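Local coordinates for protein Myo-inositol 2-dehydrogenase (Thermotoga maritima, PDB 3EZY) that catalyses the NAD(+)-dependent oxidation of myo-inositol to scyllo-inosose, probably as part of a myo-inositol degradation pathway, at residues N20-M23 with I28-A31; V65-V70 with K290-N295. All coordinates share one frame; numbering follows the deposited sequence.

Contact 1 of 2, residues N20-M23 with I28-A31; sequences NLKM and ILYA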
loop_
_atom_site.group_PDB
_atom_site.type_symbol
_atom_site.label_atom_id
_atom_site.label_comp_id
_atom_site.label_asym_id
_atom_site.label_seq_id
_atom_site.Cartn_x
_atom_site.Cartn_y
_atom_site.Cartn_z
ATOM N N ASN A 20 33.068 3.874 -7.111
ATOM C CA ASN A 20 32.163 3.634 -8.252
ATOM C C ASN A 20 32.892 3.541 -9.586
ATOM O O ASN A 20 32.407 2.921 -10.524
ATOM C CB ASN A 20 31.050 4.702 -8.349
ATOM C CG ASN A 20 29.894 4.459 -7.346
ATOM O OD1 ASN A 20 29.808 3.405 -6.743
ATOM N ND2 ASN A 20 29.015 5.437 -7.187
ATOM N N LEU A 21 34.049 4.178 -9.695
ATOM C CA LEU A 21 34.795 4.122 -10.936
ATOM C C LEU A 21 35.129 2.705 -11.428
ATOM O O LEU A 21 35.245 2.498 -12.619
ATOM C CB LEU A 21 35.990 5.065 -10.922
ATOM C CG LEU A 21 35.482 6.494 -11.215
ATOM C CD1 LEU A 21 36.442 7.585 -10.743
ATOM C CD2 LEU A 21 35.121 6.695 -12.692
ATOM N N LYS A 22 35.219 1.720 -10.534
ATOM C CA LYS A 22 35.351 0.312 -10.950
ATOM C C LYS A 22 34.075 -0.244 -11.588
ATOM O O LYS A 22 34.097 -1.252 -12.288
ATOM C CB LYS A 22 35.699 -0.551 -9.755
ATOM C CG LYS A 22 36.894 -0.021 -8.991
ATOM C CD LYS A 22 36.957 1.502 -9.027
ATOM C CE LYS A 22 37.932 1.986 -7.995
ATOM N NZ LYS A 22 39.130 1.095 -7.966
ATOM N N MET A 23 32.962 0.416 -11.341
ATOM C CA MET A 23 31.664 -0.107 -11.730
ATOM C C MET A 23 31.339 0.501 -13.062
ATOM O O MET A 23 30.283 0.238 -13.656
ATOM C CB MET A 23 30.607 0.374 -10.732
ATOM C CG MET A 23 29.553 -0.620 -10.368
ATOM S SD MET A 23 30.141 -1.626 -9.000
ATOM C CE MET A 23 31.543 -2.431 -9.776
ATOM N N ILE A 28 38.639 5.184 -15.853
ATOM C CA ILE A 28 39.367 4.643 -14.707
ATOM C C ILE A 28 39.787 5.682 -13.706
ATOM O O ILE A 28 40.055 6.829 -14.047
ATOM C CB ILE A 28 40.635 3.795 -15.035
ATOM C CG1 ILE A 28 41.755 4.652 -15.641
ATOM C CG2 ILE A 28 40.305 2.523 -15.849
ATOM C CD1 ILE A 28 43.109 4.184 -15.198
ATOM N N LEU A 29 39.873 5.232 -12.470
ATOM C CA LEU A 29 40.421 6.039 -11.394
ATOM C C LEU A 29 41.944 6.054 -11.527
ATOM O O LEU A 29 42.594 5.073 -11.204
ATOM C CB LEU A 29 40.061 5.431 -10.050
ATOM C CG LEU A 29 40.559 6.206 -8.821
ATOM C CD1 LEU A 29 39.986 7.638 -8.773
ATOM C CD2 LEU A 29 40.129 5.444 -7.615
ATOM N N TYR A 30 42.494 7.175 -11.987
ATOM C CA TYR A 30 43.925 7.273 -12.240
ATOM C C TYR A 30 44.646 7.966 -11.103
ATOM O O TYR A 30 45.796 7.628 -10.806
ATOM C CB TYR A 30 44.197 8.011 -13.554
ATOM C CG TYR A 30 45.652 8.345 -13.783
ATOM C CD1 TYR A 30 46.517 7.406 -14.315
ATOM C CD2 TYR A 30 46.161 9.591 -13.466
ATOM C CE1 TYR A 30 47.847 7.695 -14.526
ATOM C CE2 TYR A 30 47.488 9.889 -13.669
ATOM C CZ TYR A 30 48.323 8.937 -14.206
ATOM O OH TYR A 30 49.660 9.229 -14.430
ATOM N N ALA A 31 44.009 8.974 -10.515
ATOM C CA ALA A 31 44.657 9.768 -9.461
ATOM C C ALA A 31 43.691 10.165 -8.368
ATOM O O ALA A 31 42.518 10.410 -8.617
ATOM C CB ALA A 31 45.315 11.033 -10.047
#
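The turn that presents Leu-21 and Lys-22 to Leu-29 is closed by a backbone hydrogen bond from Met-23 N to Asn-20 O, 2.7 Å long. This turn belongs to the first beta-alpha-beta crossover of the Rossmann fold, where the chain leaves helix 12-20 and returns through a short loop into strand 27-33, parallel to strand 3-8. No hydrogen bond joins the two segments; the contact is made by aliphatic carbons. The CB of each leucine is directed at the other segment and the two side chains lie roughly perpendicular, with Leu-21 CD1 lying 4.1 Å from Leu-29 CD1. They also meet nearer the backbone, where Leu-21 CB is 4.2 Å from Leu-29 CB. In Leu-29 the first torsion (chi1 -179°) extends the branch away from the backbone N, and from there CD1 reaches Leu-21 and CD2 reaches Lys-22. Leu-21 also packs on Ile-5, and Leu-29 on Val-7, both of strand 3-8, which buries Leu-21 against the sheet to which Leu-29 itself belongs, while Leu-289 of helix 277-298 also packs on Leu-21. Asn-20 OD1 accepts a hydrogen bond from Arg-282 NH1 of that same long helix. Lys-22 forms the exposed margin: its chain, bent at chi2 and chi4, brings the methylene CE to 4.1 Å from Leu-29 CD2.

Contact 2 of 2, residues V65-V70 with K290-N295; sequences VDAVLV and KTFIKN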
loop_
_atom_site.group_PDB
_atom_site.type_symbol
_atom_site.label_atom_id
_atom_site.label_comp_id
_atom_site.label_asym_id
_atom_site.label_seq_id
_atom_site.Cartn_x
_atom_site.Cartn_y
_atom_site.Cartn_z
ATOM N N VAL A 65 45.583 13.001 -16.651
ATOM C CA VAL A 65 44.213 13.237 -16.123
ATOM C C VAL A 65 43.299 13.947 -17.133
ATOM O O VAL A 65 43.563 15.062 -17.512
ATOM C CB VAL A 65 44.258 14.059 -14.804
ATOM C CG1 VAL A 65 42.821 14.494 -14.362
ATOM C CG2 VAL A 65 44.954 13.265 -13.682
ATOM N N ASP A 66 42.222 13.297 -17.563
ATOM C CA ASP A 66 41.338 13.865 -18.614
ATOM C C ASP A 66 40.170 14.717 -18.032
ATOM O O ASP A 66 39.693 15.681 -18.655
ATOM C CB ASP A 66 40.764 12.729 -19.470
ATOM C CG ASP A 66 41.845 11.925 -20.155
ATOM O OD1 ASP A 66 42.701 12.586 -20.787
ATOM O OD2 ASP A 66 41.851 10.663 -20.070
ATOM N N ALA A 67 39.731 14.353 -16.827
ATOM C CA ALA A 67 38.582 14.986 -16.194
ATOM C C ALA A 67 38.760 14.853 -14.693
ATOM O O ALA A 67 39.429 13.949 -14.208
ATOM C CB ALA A 67 37.273 14.309 -16.676
ATOM N N VAL A 68 38.199 15.787 -13.949
ATOM C CA VAL A 68 38.446 15.866 -12.527
ATOM C C VAL A 68 37.126 15.926 -11.765
ATOM O O VAL A 68 36.205 16.648 -12.172
ATOM C CB VAL A 68 39.237 17.156 -12.221
ATOM C CG1 VAL A 68 39.479 17.305 -10.740
ATOM C CG2 VAL A 68 40.573 17.163 -12.971
ATOM N N LEU A 69 37.045 15.197 -10.647
ATOM C CA LEU A 69 35.911 15.330 -9.714
ATOM C C LEU A 69 36.356 16.131 -8.508
ATOM O O LEU A 69 37.164 15.650 -7.700
ATOM C CB LEU A 69 35.394 13.959 -9.247
ATOM C CG LEU A 69 35.163 12.880 -10.316
ATOM C CD1 LEU A 69 34.441 11.623 -9.759
ATOM C CD2 LEU A 69 34.385 13.376 -11.551
ATOM N N VAL A 70 35.855 17.360 -8.384
ATOM C CA VAL A 70 36.163 18.216 -7.232
ATOM C C VAL A 70 35.180 17.900 -6.082
ATOM O O VAL A 70 33.989 18.260 -6.147
ATOM C CB VAL A 70 36.105 19.728 -7.609
ATOM C CG1 VAL A 70 36.304 20.601 -6.395
ATOM C CG2 VAL A 70 37.128 20.053 -8.748
ATOM N N LYS A 290 28.278 8.080 -14.285
ATOM C CA LYS A 290 28.230 7.527 -15.644
ATOM C C LYS A 290 27.785 8.598 -16.650
ATOM O O LYS A 290 28.230 8.594 -17.804
ATOM C CB LYS A 290 27.275 6.320 -15.722
ATOM C CG LYS A 290 27.659 5.156 -14.844
ATOM C CD LYS A 290 26.729 3.961 -15.176
ATOM C CE LYS A 290 27.037 2.726 -14.297
ATOM N NZ LYS A 290 25.781 1.845 -14.154
ATOM N N THR A 291 26.886 9.483 -16.222
ATOM C CA THR A 291 26.342 10.508 -17.118
ATOM C C THR A 291 27.404 11.558 -17.437
ATOM O O THR A 291 27.557 11.947 -18.598
ATOM C CB THR A 291 25.065 11.205 -16.550
ATOM O OG1 THR A 291 24.082 10.207 -16.240
ATOM C CG2 THR A 291 24.467 12.197 -17.560
ATOM N N PHE A 292 28.103 12.012 -16.401
ATOM C CA PHE A 292 29.252 12.904 -16.555
ATOM C C PHE A 292 30.292 12.346 -17.552
ATOM O O PHE A 292 30.791 13.060 -18.433
ATOM C CB PHE A 292 29.934 13.156 -15.191
ATOM C CG PHE A 292 31.216 13.990 -15.304
ATOM C CD1 PHE A 292 31.156 15.297 -15.770
ATOM C CD2 PHE A 292 32.456 13.451 -14.978
ATOM C CE1 PHE A 292 32.286 16.075 -15.897
ATOM C CE2 PHE A 292 33.622 14.227 -15.088
ATOM C CZ PHE A 292 33.530 15.543 -15.557
ATOM N N ILE A 293 30.639 11.085 -17.386
ATOM C CA ILE A 293 31.592 10.404 -18.269
ATOM C C ILE A 293 31.062 10.313 -19.715
ATOM O O ILE A 293 31.795 10.586 -20.660
ATOM C CB ILE A 293 31.897 9.011 -17.703
ATOM C CG1 ILE A 293 32.708 9.168 -16.418
ATOM C CG2 ILE A 293 32.624 8.121 -18.755
ATOM C CD1 ILE A 293 32.717 7.906 -15.565
ATOM N N LYS A 294 29.795 9.930 -19.878
ATOM C CA LYS A 294 29.118 9.964 -21.172
ATOM C C LYS A 294 29.182 11.347 -21.812
ATOM O O LYS A 294 29.499 11.461 -23.002
ATOM C CB LYS A 294 27.639 9.571 -21.021
ATOM C CG LYS A 294 26.842 9.591 -22.367
ATOM C CD LYS A 294 25.341 9.245 -22.209
ATOM C CE LYS A 294 24.569 10.347 -21.452
ATOM N NZ LYS A 294 24.075 11.475 -22.352
ATOM N N ASN A 295 28.896 12.409 -21.046
ATOM C CA ASN A 295 28.901 13.752 -21.635
ATOM C C ASN A 295 30.321 14.073 -22.118
ATOM O O ASN A 295 30.519 14.613 -23.204
ATOM C CB ASN A 295 28.513 14.854 -20.640
ATOM C CG ASN A 295 27.131 14.676 -20.046
ATOM O OD1 ASN A 295 26.913 15.096 -18.915
ATOM N ND2 ASN A 295 26.193 14.098 -20.804
#
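With chi1 at 175°, the CG of Phe-292 stands opposite the backbone N, which sends the ring from helix 290-295 toward strand 67-70, while Leu-69, with CG anti to the carbonyl carbon (chi1 -47°), carries its CD2 methyl to meet it. Strand 67-70 is the fourth strand in chain order of the parallel Rossmann sheet, lying between strands 3-8 and 90-94, and helix 277-298, which arrives more than 200 residues later, packs over it. The axes of helix 290-295 and strand 67-70 run roughly antiparallel, at 149° with a closest approach of 10.8 Å, and the aromatic ring spans the interval between them. The CE2 corner of the ring does most of the touching: Leu-69 CD2 lies 3.7 Å from Phe-292 CE2, and Ala-67 CB approaches the same atom to 4.0 Å. Both methyls come at the ring obliquely, and the side chains of Leu-69 and Phe-292 run antiparallel alongside one another. Ala-67 and Leu-69 also rest on Ile-5 of the adjoining strand, whereas Val-68 points away and packs on Cys-84 of helix 77-86. With an alanine here in place of Phe-292, the helix would probably lose its hold on the strand, a gap opening between them and Ala-67 CB and Leu-69 CD2 being left without their partner on the helix. At the outer end of the ring, Phe-292 CZ is 4.1 Å from Ala-67 CB and, more loosely, 4.5 Å from Val-68 O.

Both contacts reach the same parallel sheet, with centres about 10 Å apart, and neither has a hydrogen bond between its segments. Contact 1 is local, joining a loop to the next strand of one crossover; it is buried at its leucines but bordered by an exposed lysine, and Met-23, at the end of segment 20-23, packs on Met-23 of a second subunit. Contact 2 is wholly buried among its touching residues, joins parts distant in sequence, and relies on an aromatic ring rather than aliphatic chains alone. Helix 277-298 connects them: Leu-21 CD2 lies 3.9 Å from Ile-293 CD1. A second link joins strand 27-33 to the loop before strand 67-70, with Tyr-30 CD2 3.9 Å from Val-65 CG2.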